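Local coordinates for protein beta-lactamase (PDB 5GWA) that probably hydrolyses beta-lactam antibiotics to substituted beta-amino acids, as a plasmid-borne class A enzyme of extended spectrum, captured here with the inhibitor avibactam, at residues G23-G28 / A166-L171; L53-L58 / D186-T191; V138-I143 / T159-P164; I226-N231 / V250-E255. One frame throughout, in Å; residues are numbered along the deposited sequence.

Interaction 1 of 4, residues G23-G28 / A166-L171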
loop_
_atom_site.group_PDB
_atom_site.type_symbol
_atom_site.label_atom_id
_atom_site.label_comp_id
_atom_site.label_asym_id
_atom_site.label_seq_id
_atom_site.Cartn_x
_atom_site.Cartn_y
_atom_site.Cartn_z
ATOM N N GLY A 23 12.694 2.597 21.717
ATOM C CA GLY A 23 13.939 3.355 21.706
ATOM C C GLY A 23 13.668 4.822 21.525
ATOM O O GLY A 23 12.862 5.195 20.673
ATOM N N VAL A 24 14.314 5.638 22.332
ATOM C CA VAL A 24 14.084 7.084 22.303
ATOM C C VAL A 24 15.418 7.818 22.259
ATOM O O VAL A 24 16.308 7.513 23.037
ATOM C CB VAL A 24 13.349 7.573 23.546
ATOM C CG1 VAL A 24 13.107 9.074 23.444
ATOM C CG2 VAL A 24 12.043 6.826 23.717
ATOM N N ALA A 25 15.556 8.830 21.396
ATOM C CA ALA A 25 16.672 9.763 21.518
ATOM C C ALA A 25 16.187 11.161 21.224
ATOM O O ALA A 25 15.313 11.369 20.367
ATOM C CB ALA A 25 17.819 9.422 20.607
ATOM N N VAL A 26 16.805 12.113 21.918
ATOM C CA VAL A 26 16.533 13.533 21.756
ATOM C C VAL A 26 17.876 14.243 21.777
ATOM O O VAL A 26 18.743 13.919 22.598
ATOM C CB VAL A 26 15.663 14.100 22.901
ATOM C CG1 VAL A 26 15.266 15.548 22.592
ATOM C CG2 VAL A 26 14.426 13.274 23.137
ATOM N N LEU A 27 18.044 15.204 20.878
ATOM C CA LEU A 27 19.225 16.065 20.864
ATOM C C LEU A 27 18.783 17.491 20.577
ATOM O O LEU A 27 18.165 17.774 19.537
ATOM C CB LEU A 27 20.171 15.578 19.780
ATOM C CG LEU A 27 21.663 15.810 19.784
ATOM C CD1 LEU A 27 22.233 15.490 21.181
ATOM C CD2 LEU A 27 22.295 14.902 18.731
ATOM N N GLY A 28 19.180 18.432 21.433
ATOM C CA GLY A 28 18.949 19.832 21.095
ATOM C C GLY A 28 19.749 20.238 19.870
ATOM O O GLY A 28 20.861 19.794 19.672
ATOM N N ALA A 166 21.867 7.515 16.897
ATOM C CA ALA A 166 22.397 7.745 15.544
ATOM C C ALA A 166 21.429 8.654 14.778
ATOM O O ALA A 166 21.843 9.567 14.042
ATOM C CB ALA A 166 22.606 6.458 14.806
ATOM N N THR A 167 20.144 8.338 14.850
ATOM C CA THR A 167 19.188 9.093 14.087
ATOM C C THR A 167 19.222 10.566 14.418
ATOM O O THR A 167 19.233 11.404 13.511
ATOM C CB THR A 167 17.770 8.557 14.303
ATOM O OG1 THR A 167 17.750 7.137 14.101
ATOM C CG2 THR A 167 16.806 9.239 13.388
ATOM N N VAL A 168 19.186 10.910 15.703
ATOM C CA VAL A 168 19.156 12.320 16.053
ATOM C C VAL A 168 20.513 13.014 15.781
ATOM O O VAL A 168 20.514 14.192 15.426
ATOM C CB VAL A 168 18.659 12.614 17.467
ATOM C CG1 VAL A 168 17.209 12.220 17.649
ATOM C CG2 VAL A 168 19.566 11.983 18.523
ATOM N N GLN A 169 21.626 12.299 15.880
ATOM C CA GLN A 169 22.923 12.831 15.419
ATOM C C GLN A 169 22.847 13.231 13.960
ATOM O O GLN A 169 23.280 14.334 13.576
ATOM C CB GLN A 169 24.030 11.820 15.652
ATOM C CG GLN A 169 24.342 11.613 17.127
ATOM C CD GLN A 169 25.031 10.293 17.406
ATOM O OE1 GLN A 169 25.661 9.707 16.521
ATOM N NE2 GLN A 169 24.957 9.842 18.653
ATOM N N LEU A 170 22.291 12.335 13.151
ATOM C CA LEU A 170 22.123 12.633 11.739
ATOM C C LEU A 170 21.176 13.784 11.502
ATOM O O LEU A 170 21.391 14.613 10.580
ATOM C CB LEU A 170 21.694 11.371 10.993
ATOM C CG LEU A 170 21.513 11.472 9.478
ATOM C CD1 LEU A 170 22.889 11.674 8.842
ATOM C CD2 LEU A 170 20.868 10.221 8.876
ATOM N N LEU A 171 20.027 13.788 12.188
ATOM C CA LEU A 171 19.064 14.877 12.034
ATOM C C LEU A 171 19.657 16.238 12.383
ATOM O O LEU A 171 19.326 17.239 11.747
ATOM C CB LEU A 171 17.822 14.633 12.889
ATOM C CG LEU A 171 16.902 13.529 12.387
ATOM C CD1 LEU A 171 16.000 13.071 13.500
ATOM C CD2 LEU A 171 16.069 13.939 11.183
#
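Val168 lays its two methyl groups over the strand 23-28, overlapping the methyl of Ala25 and the base of the Leu27 side chain. Its CG2 does most of this work: it lies 3.7 Å from Ala25 CB and 3.9 Å from Leu27 CB, fitting between two residues that project from the same face of the strand. The other branch serves the backbone, Val168 CG1 resting 3.4 Å from Ala25 O. With CG1 anti to its own carbonyl carbon (chi1 -65°), the valine sets its two branches across the strand.

Leu27 answers from its end of the contact. Its CG stands anti to the backbone N (chi1 -155°), and CD2 reaches past the valine side chain to the helix backbone, 3.8 Å from Val168 O. The same methyl meets the aliphatic part of Gln169 more loosely, CD2 to CG being 4.2 Å, at the partly exposed margin. No hydrogen bond crosses between the segments, so the contact is made by van der Waals packing alone.

Strand and helix run nearly parallel, 27° apart, with axes 7.6 Å from each other. Strand 21-28 lies between strands 34-37 and 243-253 of the five-stranded sheet. Val168 and Leu171 also touch Ala245 of the latter strand, while Leu170 turns to Phe51, His52 and Leu55 of helix 49-63, placing helix 164-175 between the sheet and the helical part of the fold.

Interaction 2 of 4, residues L53-L58 / D186-T191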
loop_
_atom_site.group_PDB
_atom_site.type_symbol
_atom_site.label_atom_id
_atom_site.label_comp_id
_atom_site.label_asym_id
_atom_site.label_seq_id
_atom_site.Cartn_x
_atom_site.Cartn_y
_atom_site.Cartn_z
ATOM N N LEU A 53 17.888 8.164 2.481
ATOM C CA LEU A 53 17.896 8.046 1.016
ATOM C C LEU A 53 17.823 9.413 0.325
ATOM O O LEU A 53 18.642 9.714 -0.569
ATOM C CB LEU A 53 16.713 7.162 0.607
ATOM C CG LEU A 53 16.424 7.134 -0.882
ATOM C CD1 LEU A 53 17.602 6.603 -1.678
ATOM C CD2 LEU A 53 15.169 6.334 -1.161
ATOM N N ALA A 54 17.002 10.305 0.858
ATOM C CA ALA A 54 16.796 11.622 0.292
ATOM C C ALA A 54 18.081 12.444 0.421
ATOM O O ALA A 54 18.474 13.133 -0.523
ATOM C CB ALA A 54 15.627 12.307 0.929
ATOM N N LEU A 55 18.728 12.352 1.569
ATOM C CA LEU A 55 20.059 12.980 1.732
ATOM C C LEU A 55 21.011 12.537 0.644
ATOM O O LEU A 55 21.647 13.390 0.012
ATOM C CB LEU A 55 20.673 12.643 3.088
ATOM C CG LEU A 55 19.955 13.170 4.323
ATOM C CD1 LEU A 55 20.615 12.635 5.570
ATOM C CD2 LEU A 55 19.897 14.675 4.389
ATOM N N ALA A 56 21.131 11.228 0.414
ATOM C CA ALA A 56 22.100 10.734 -0.559
ATOM C C ALA A 56 21.697 11.188 -1.969
ATOM O O ALA A 56 22.544 11.498 -2.810
ATOM C CB ALA A 56 22.213 9.229 -0.484
ATOM N N VAL A 57 20.415 11.068 -2.284
ATOM C CA VAL A 57 19.938 11.544 -3.587
ATOM C C VAL A 57 20.225 13.017 -3.840
ATOM O O VAL A 57 20.715 13.400 -4.918
ATOM C CB VAL A 57 18.436 11.273 -3.724
ATOM C CG1 VAL A 57 17.859 11.916 -4.968
ATOM C CG2 VAL A 57 18.226 9.788 -3.759
ATOM N N LEU A 58 19.915 13.870 -2.874
ATOM C CA LEU A 58 20.053 15.300 -3.101
ATOM C C LEU A 58 21.522 15.677 -3.157
ATOM O O LEU A 58 21.860 16.618 -3.833
ATOM C CB LEU A 58 19.338 16.102 -2.009
ATOM C CG LEU A 58 17.822 16.042 -2.149
ATOM C CD1 LEU A 58 17.163 16.506 -0.845
ATOM C CD2 LEU A 58 17.339 16.886 -3.325
ATOM N N ASP A 186 16.876 23.374 1.972
ATOM C CA ASP A 186 15.585 24.022 2.051
ATOM C C ASP A 186 14.515 23.081 1.527
ATOM O O ASP A 186 13.424 23.004 2.060
ATOM C CB ASP A 186 15.576 25.331 1.230
ATOM C CG ASP A 186 16.143 26.507 2.000
ATOM O OD1 ASP A 186 15.806 26.607 3.198
ATOM O OD2 ASP A 186 16.908 27.321 1.402
ATOM N N PHE A 187 14.794 22.484 0.368
ATOM C CA PHE A 187 13.864 21.554 -0.275
ATOM C C PHE A 187 13.510 20.341 0.580
ATOM O O PHE A 187 12.300 20.067 0.809
ATOM C CB PHE A 187 14.409 21.075 -1.619
ATOM C CG PHE A 187 13.521 20.071 -2.289
ATOM C CD1 PHE A 187 12.334 20.443 -2.868
ATOM C CD2 PHE A 187 13.891 18.755 -2.322
ATOM C CE1 PHE A 187 11.505 19.506 -3.481
ATOM C CE2 PHE A 187 13.090 17.816 -2.980
ATOM C CZ PHE A 187 11.875 18.182 -3.494
ATOM N N LEU A 188 14.520 19.706 1.137
ATOM C CA LEU A 188 14.243 18.529 1.982
ATOM C C LEU A 188 13.555 18.922 3.262
ATOM O O LEU A 188 12.556 18.264 3.691
ATOM C CB LEU A 188 15.502 17.750 2.266
ATOM C CG LEU A 188 15.281 16.475 3.086
ATOM C CD1 LEU A 188 14.205 15.554 2.490
ATOM C CD2 LEU A 188 16.586 15.761 3.305
ATOM N N LEU A 189 14.002 20.025 3.873
ATOM C CA LEU A 189 13.300 20.476 5.092
ATOM C C LEU A 189 11.841 20.793 4.838
ATOM O O LEU A 189 10.959 20.383 5.600
ATOM C CB LEU A 189 14.019 21.679 5.729
ATOM C CG LEU A 189 13.427 22.161 7.064
ATOM C CD1 LEU A 189 13.382 21.092 8.123
ATOM C CD2 LEU A 189 14.236 23.331 7.612
ATOM N N ASN A 190 11.527 21.549 3.763
ATOM C CA ASN A 190 10.150 21.860 3.467
ATOM C C ASN A 190 9.373 20.553 3.263
ATOM O O ASN A 190 8.241 20.425 3.722
ATOM C CB ASN A 190 10.027 22.743 2.222
ATOM C CG ASN A 190 10.333 24.207 2.505
ATOM O OD1 ASN A 190 10.084 24.709 3.581
ATOM N ND2 ASN A 190 10.770 24.908 1.487
ATOM N N THR A 191 10.021 19.601 2.604
ATOM C CA THR A 191 9.347 18.348 2.248
ATOM C C THR A 191 8.995 17.549 3.551
ATOM O O THR A 191 7.855 17.048 3.728
ATOM C CB THR A 191 10.238 17.562 1.304
ATOM O OG1 THR A 191 10.412 18.325 0.080
ATOM C CG2 THR A 191 9.638 16.251 0.983
#
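With CG anti to the backbone N (chi1 -177°), Leu188 sends its forked end toward helix 53-58, whereas Leu58 holds CG anti to its carbonyl carbon (chi1 -73°) and spreads two methyls toward helix 186-191. These different settings bring the leucines against each other. Leu58 CD1 settles against the stem of its partner, 3.7 Å from Leu188 CB. Its second methyl, CD2, turns to the aromatic neighbour and lies 4.0 Å from Phe187 CD2, approaching the ring obliquely.

The fork of Leu188 divides its contacts between two residues. Leu188 CD1 meets the small Ala54 CB at 3.9 Å, while Leu188 CD2 is 3.6 Å from Leu55 CD2, with the two leucine side chains crossing at about a right angle. Leu55 leaves its helix to the flank, but the end of its side chain swings back far enough to make this touch. Thus Leu188 has one helix residue at each branch and a third at its CB.

Behind Phe187, Thr191 OG1 sits over the centre of one ring face and donates to Phe187 O at 2.7 Å. That carbonyl also takes the helical bond from Thr191 N, from the other face of its plane, so two donors grip it.

The segments are antiparallel, inclined by 155°, with axes 11.1 Å apart, and their packing is wholly apolar. Phe174 of helix 164-175 touches both Leu55 and Leu188, Phe187 continues onto Ser101, Ile104 and Lys105 of helix 100-109, and Leu53 faces helix 113-123: the contact belongs to the all-helical part of the enzyme.

Interaction 3 of 4, residues V138-I143 / T159-P164. With NA (sodium ion), chain V; NA (sodium ion), chain L.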
loop_
_atom_site.group_PDB
_atom_site.type_symbol
_atom_site.label_atom_id
_atom_site.label_comp_id
_atom_site.label_asym_id
_atom_site.label_seq_id
_atom_site.Cartn_x
_atom_site.Cartn_y
_atom_site.Cartn_z
ATOM N N VAL A 138 28.379 9.276 11.110
ATOM C CA VAL A 138 27.324 8.722 11.974
ATOM C C VAL A 138 27.364 7.207 11.935
ATOM O O VAL A 138 26.968 6.582 10.924
ATOM C CB VAL A 138 25.912 9.195 11.572
ATOM C CG1 VAL A 138 24.864 8.682 12.565
ATOM C CG2 VAL A 138 25.872 10.703 11.471
ATOM N N LYS A 139 27.774 6.601 13.047
ATOM C CA LYS A 139 27.852 5.157 13.150
ATOM C C LYS A 139 26.464 4.599 13.498
ATOM O O LYS A 139 25.556 5.364 13.845
ATOM C CB LYS A 139 28.859 4.738 14.216
ATOM C CG LYS A 139 30.289 5.185 13.939
ATOM C CD LYS A 139 31.256 4.473 14.866
ATOM C CE LYS A 139 32.678 4.573 14.356
ATOM N NZ LYS A 139 33.296 5.826 14.852
ATOM N N ASN A 140 26.339 3.285 13.456
ATOM C CA ASN A 140 25.149 2.583 14.009
ATOM C C ASN A 140 23.902 2.815 13.191
ATOM O O ASN A 140 22.779 2.765 13.730
ATOM C CB ASN A 140 24.901 2.912 15.463
ATOM C CG ASN A 140 25.805 2.127 16.390
ATOM O OD1 ASN A 140 26.328 1.071 16.015
ATOM N ND2 ASN A 140 26.108 2.698 17.510
ATOM N N ILE A 141 24.082 2.908 11.881
ATOM C CA ILE A 141 22.984 2.835 10.928
ATOM C C ILE A 141 23.347 1.802 9.869
ATOM O O ILE A 141 24.452 1.867 9.299
ATOM C CB ILE A 141 22.712 4.199 10.251
ATOM C CG1 ILE A 141 22.371 5.259 11.307
ATOM C CG2 ILE A 141 21.559 4.092 9.247
ATOM C CD1 ILE A 141 22.214 6.671 10.815
ATOM N N SER A 142 22.400 0.929 9.547
ATOM C CA SER A 142 22.597 -0.123 8.553
ATOM C C SER A 142 21.521 -0.014 7.494
ATOM O O SER A 142 20.334 -0.147 7.804
ATOM C CB SER A 142 22.559 -1.492 9.209
ATOM O OG SER A 142 22.581 -2.532 8.243
ATOM N N ILE A 143 21.931 0.197 6.248
ATOM C CA ILE A 143 20.995 0.261 5.117
ATOM C C ILE A 143 21.358 -0.856 4.148
ATOM O O ILE A 143 22.415 -0.797 3.473
ATOM C CB ILE A 143 20.978 1.658 4.474
ATOM C CG1 ILE A 143 20.484 2.697 5.499
ATOM C CG2 ILE A 143 20.175 1.692 3.173
ATOM C CD1 ILE A 143 20.726 4.142 5.147
ATOM N N THR A 159 17.235 -5.895 8.902
ATOM C CA THR A 159 18.544 -5.568 8.350
ATOM C C THR A 159 18.737 -4.090 8.103
ATOM O O THR A 159 19.867 -3.619 7.920
ATOM C CB THR A 159 18.880 -6.355 7.070
ATOM O OG1 THR A 159 18.049 -5.940 5.977
ATOM C CG2 THR A 159 18.699 -7.828 7.295
ATOM N N ASN A 160 17.629 -3.358 8.031
ATOM C CA ASN A 160 17.648 -1.908 7.947
ATOM C C ASN A 160 17.423 -1.334 9.346
ATOM O O ASN A 160 16.298 -1.017 9.733
ATOM C CB ASN A 160 16.539 -1.397 7.044
ATOM C CG ASN A 160 16.777 -1.678 5.591
ATOM O OD1 ASN A 160 17.899 -1.614 5.101
ATOM N ND2 ASN A 160 15.722 -1.911 4.872
ATOM N N TRP A 161 18.491 -1.266 10.128
ATOM C CA TRP A 161 18.372 -0.953 11.548
ATOM C C TRP A 161 19.130 0.289 11.932
ATOM O O TRP A 161 20.020 0.756 11.194
ATOM C CB TRP A 161 18.856 -2.133 12.412
ATOM C CG TRP A 161 20.305 -2.564 12.164
ATOM C CD1 TRP A 161 20.716 -3.684 11.501
ATOM C CD2 TRP A 161 21.490 -1.978 12.726
ATOM N NE1 TRP A 161 22.100 -3.749 11.497
ATOM C CE2 TRP A 161 22.592 -2.738 12.274
ATOM C CE3 TRP A 161 21.729 -0.892 13.559
ATOM C CZ2 TRP A 161 23.910 -2.394 12.587
ATOM C CZ3 TRP A 161 23.046 -0.581 13.885
ATOM C CH2 TRP A 161 24.105 -1.342 13.399
ATOM N N THR A 162 18.810 0.808 13.109
ATOM C CA THR A 162 19.467 1.975 13.636
ATOM C C THR A 162 19.470 1.967 15.145
ATOM O O THR A 162 18.568 1.384 15.763
ATOM C CB THR A 162 18.767 3.264 13.130
ATOM O OG1 THR A 162 19.595 4.400 13.391
ATOM C CG2 THR A 162 17.410 3.449 13.783
ATOM N N THR A 163 20.408 2.695 15.742
ATOM C CA THR A 163 20.212 3.132 17.094
ATOM C C THR A 163 19.476 4.466 17.081
ATOM O O THR A 163 19.516 5.197 16.118
ATOM C CB THR A 163 21.510 3.316 17.866
ATOM O OG1 THR A 163 22.327 4.283 17.213
ATOM C CG2 THR A 163 22.254 1.983 18.040
ATOM N N PRO A 164 18.747 4.784 18.161
ATOM C CA PRO A 164 17.977 6.049 18.093
ATOM C C PRO A 164 18.861 7.289 18.166
ATOM O O PRO A 164 18.528 8.330 17.587
ATOM C CB PRO A 164 17.031 5.989 19.275
ATOM C CG PRO A 164 17.179 4.644 19.889
ATOM C CD PRO A 164 18.396 3.960 19.320
HETATM NA NA NA V . 26.507 4.095 10.050
HETATM NA NA NA L . 24.730 5.277 18.049
HETATM O O HOH W 1 25.795 6.916 16.147
HETATM O O HOH W 2 25.404 3.814 7.490
HETATM O O HOH W 3 29.090 3.228 10.195
#
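Trp161 and Ser142 meet in a short antiparallel sheet, in which strand 161-162 lies between strands 43-44 and 141-142. Their side chains pack tightly: Ser142 CB sits over one face of the indole, 3.4 Å from the centroid of the five-membered ring, a CH-pi contact. A chi1 of 58°, which puts Trp161 CG between its backbone N and carbonyl carbon, folds the ring back across the neighbouring strand. Ser142 N gives a fairly straight bond to Trp161 O (2.9 Å, 164°), but the return bond from Trp161 N to Ser142 O is weak and bent. Ser142 OG donates to Thr159 O at 2.9 Å. On the other face, Ile141 and Thr162 lie side by side and turn into the protein toward His52 and Met45.

The side towards Asn140 is more hydrated. Thr163 N makes a sound bond to Asn140 O, and beyond it lie two sodium ions and their waters. One ion is held by Val138 O and two waters, one of which donates to Ile141 O. Thr163, the N-cap of helix 164-175, has its hydroxyl hydrogen-bonded to Asp165 and Ala166. At the other ion, Thr163 OG1 binds sodium at 2.7 Å, beside a water that donates to Lys139 O.

Interaction 4 of 4, residues I226-N231 / V250-E255. With NA (sodium ion), chain B; NA (sodium ion), chain X.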
loop_
_atom_site.group_PDB
_atom_site.type_symbol
_atom_site.label_atom_id
_atom_site.label_comp_id
_atom_site.label_asym_id
_atom_site.label_seq_id
_atom_site.Cartn_x
_atom_site.Cartn_y
_atom_site.Cartn_z
ATOM N N ILE A 226 2.624 -9.453 16.706
ATOM C CA ILE A 226 3.728 -8.497 16.914
ATOM C C ILE A 226 3.842 -7.511 15.742
ATOM O O ILE A 226 3.980 -7.915 14.602
ATOM C CB ILE A 226 5.056 -9.253 17.039
ATOM C CG1 ILE A 226 4.942 -10.290 18.153
ATOM C CG2 ILE A 226 6.214 -8.303 17.307
ATOM C CD1 ILE A 226 4.737 -9.668 19.512
ATOM N N THR A 227 3.811 -6.223 16.064
ATOM C CA THR A 227 4.117 -5.181 15.108
ATOM C C THR A 227 5.605 -4.758 15.291
ATOM O O THR A 227 5.968 -4.113 16.275
ATOM C CB THR A 227 3.181 -4.011 15.303
ATOM O OG1 THR A 227 1.801 -4.477 15.206
ATOM C CG2 THR A 227 3.404 -3.002 14.222
ATOM N N ALA A 228 6.409 -5.096 14.293
ATOM C CA ALA A 228 7.853 -4.887 14.384
ATOM C C ALA A 228 8.251 -3.437 14.617
ATOM O O ALA A 228 9.213 -3.175 15.315
ATOM C CB ALA A 228 8.540 -5.399 13.149
ATOM N N ALA A 229 7.586 -2.512 13.919
ATOM C CA ALA A 229 8.004 -1.106 13.907
ATOM C C ALA A 229 6.832 -0.137 13.804
ATOM O O ALA A 229 5.965 -0.295 12.954
ATOM C CB ALA A 229 8.976 -0.852 12.776
ATOM N N THR A 230 6.818 0.833 14.707
ATOM C CA THR A 230 5.958 2.017 14.594
ATOM C C THR A 230 6.832 3.188 15.055
ATOM O O THR A 230 7.168 3.338 16.230
ATOM C CB THR A 230 4.720 1.902 15.509
ATOM O OG1 THR A 230 4.064 0.664 15.265
ATOM C CG2 THR A 230 3.737 3.027 15.253
ATOM N N ASN A 231 7.251 4.017 14.082
ATOM C CA ASN A 231 8.333 4.951 14.292
ATOM C C ASN A 231 7.936 6.359 13.831
ATOM O O ASN A 231 7.133 6.500 12.902
ATOM C CB ASN A 231 9.544 4.556 13.425
ATOM C CG ASN A 231 9.971 3.093 13.599
ATOM O OD1 ASN A 231 9.880 2.516 14.704
ATOM N ND2 ASN A 231 10.679 2.584 12.578
ATOM N N VAL A 250 8.964 2.454 18.307
ATOM C CA VAL A 250 8.211 1.459 19.071
ATOM C C VAL A 250 8.319 0.130 18.352
ATOM O O VAL A 250 7.780 -0.045 17.250
ATOM C CB VAL A 250 6.724 1.881 19.205
ATOM C CG1 VAL A 250 5.955 0.842 20.008
ATOM C CG2 VAL A 250 6.591 3.262 19.811
ATOM N N SER A 251 9.117 -0.799 18.906
ATOM C CA SER A 251 9.444 -2.010 18.178
ATOM C C SER A 251 8.917 -3.266 18.848
ATOM O O SER A 251 8.676 -3.268 20.037
ATOM C CB SER A 251 10.957 -2.113 17.905
ATOM O OG SER A 251 11.675 -2.458 19.083
ATOM N N ASP A 252 8.762 -4.312 18.039
ATOM C CA ASP A 252 8.323 -5.629 18.485
ATOM C C ASP A 252 7.192 -5.566 19.491
ATOM O O ASP A 252 7.293 -6.004 20.635
ATOM C CB ASP A 252 9.526 -6.406 19.000
ATOM C CG ASP A 252 10.522 -6.703 17.902
ATOM O OD1 ASP A 252 10.165 -6.583 16.708
ATOM O OD2 ASP A 252 11.643 -7.155 18.244
ATOM N N SER A 253 6.153 -4.828 19.098
ATOM C CA SER A 253 5.098 -4.491 19.999
ATOM C C SER A 253 3.911 -5.439 19.911
ATOM O O SER A 253 3.444 -5.784 18.834
ATOM C CB SER A 253 4.615 -3.077 19.701
ATOM O OG SER A 253 3.553 -2.703 20.558
ATOM N N SER A 254 3.481 -5.854 21.091
ATOM C CA SER A 254 2.223 -6.568 21.254
ATOM C C SER A 254 1.031 -5.656 21.379
ATOM O O SER A 254 -0.104 -6.141 21.483
ATOM C CB SER A 254 2.336 -7.491 22.484
ATOM O OG SER A 254 3.184 -8.575 22.157
ATOM N N GLU A 255 1.247 -4.348 21.409
ATOM C CA GLU A 255 0.154 -3.385 21.580
ATOM C C GLU A 255 -0.510 -3.060 20.246
ATOM O O GLU A 255 0.057 -3.243 19.184
ATOM C CB GLU A 255 0.636 -2.092 22.186
ATOM C CG GLU A 255 1.413 -2.223 23.476
ATOM C CD GLU A 255 0.571 -2.437 24.725
ATOM O OE1 GLU A 255 -0.672 -2.377 24.651
ATOM O OE2 GLU A 255 1.162 -2.679 25.806
HETATM NA NA NA B . 0.694 -5.425 17.543
HETATM NA NA NA X . 3.109 -0.090 12.460
HETATM O O HOH W 4 5.399 -1.322 16.636
HETATM O O HOH W 5 -1.796 -5.780 16.819
#
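Ile226 leans across the strand pair with its two branches parted: CG2 lies 3.6 Å from Asp252 CA, while CD1 reaches Ser254 OG at 3.3 Å. Further along, Thr227 and Ser253 project from the same face, as do Thr230 and Val250, whose CB atoms stand 4.2 Å apart. Ala229 and Ser251 turn to the reverse face, where they touch Pro44 and Tyr43.

Asp252 disturbs this alternation. Its CB points away from the facing strand, yet chi1 of -65° brings the carboxylate back beside Ala228, OD1 being 3.7 Å from Ala228 CA and hydrogen-bonded to the hydroxyl of Tyr158. Asp252 N donates to Ala228 O from well above the carbonyl plane. Thr227 and Ser253 exchange two backbone bonds, that from Thr227 N to Ser253 O lying in the carbonyl plane and nearly straight (N-H...O 166°). Thr230 and Val250 form a second such pair. Between the pairs one water donates to Thr227 O and Val250 O and accepts from Thr230 OG1, bridging the two backbones.

Thr227 OG1, also hydrogen-bonded to Thr221, binds sodium at 2.8 Å, together with Glu255 O, a water and Gly225 O. Ser253 OG, bonded to Asn260 as well, accepts from Glu255 N in an ST turn, and Asp252 and Ser253, both opposite Thr227, form a G1 beta bulge in the antiparallel hairpin of strands 227-237 and 243-253.

Overall arrangement
The four contacts span both halves of a class A beta-lactamase fold, a five-stranded antiparallel sheet and a helical region. Interactions 1 and 4 share the sheet through neighbouring strands 21-28 and 243-253, their centres about 19 Å apart. Helix 164-175 links interaction 1 to its neighbours: it follows strand 161-162 of interaction 3, centred about 12 Å away, and its Leu170 touches Leu55 of interaction 2. Interactions 2 and 4 flank the middle of the molecule, their centres about 27 Å apart. Segments of interactions 1 and 2 alternate along the chain, both spanning interaction 3, whereas interaction 4 comes last. Interaction 1 thus joins the sheet to the helical region, which interaction 2 packs within itself.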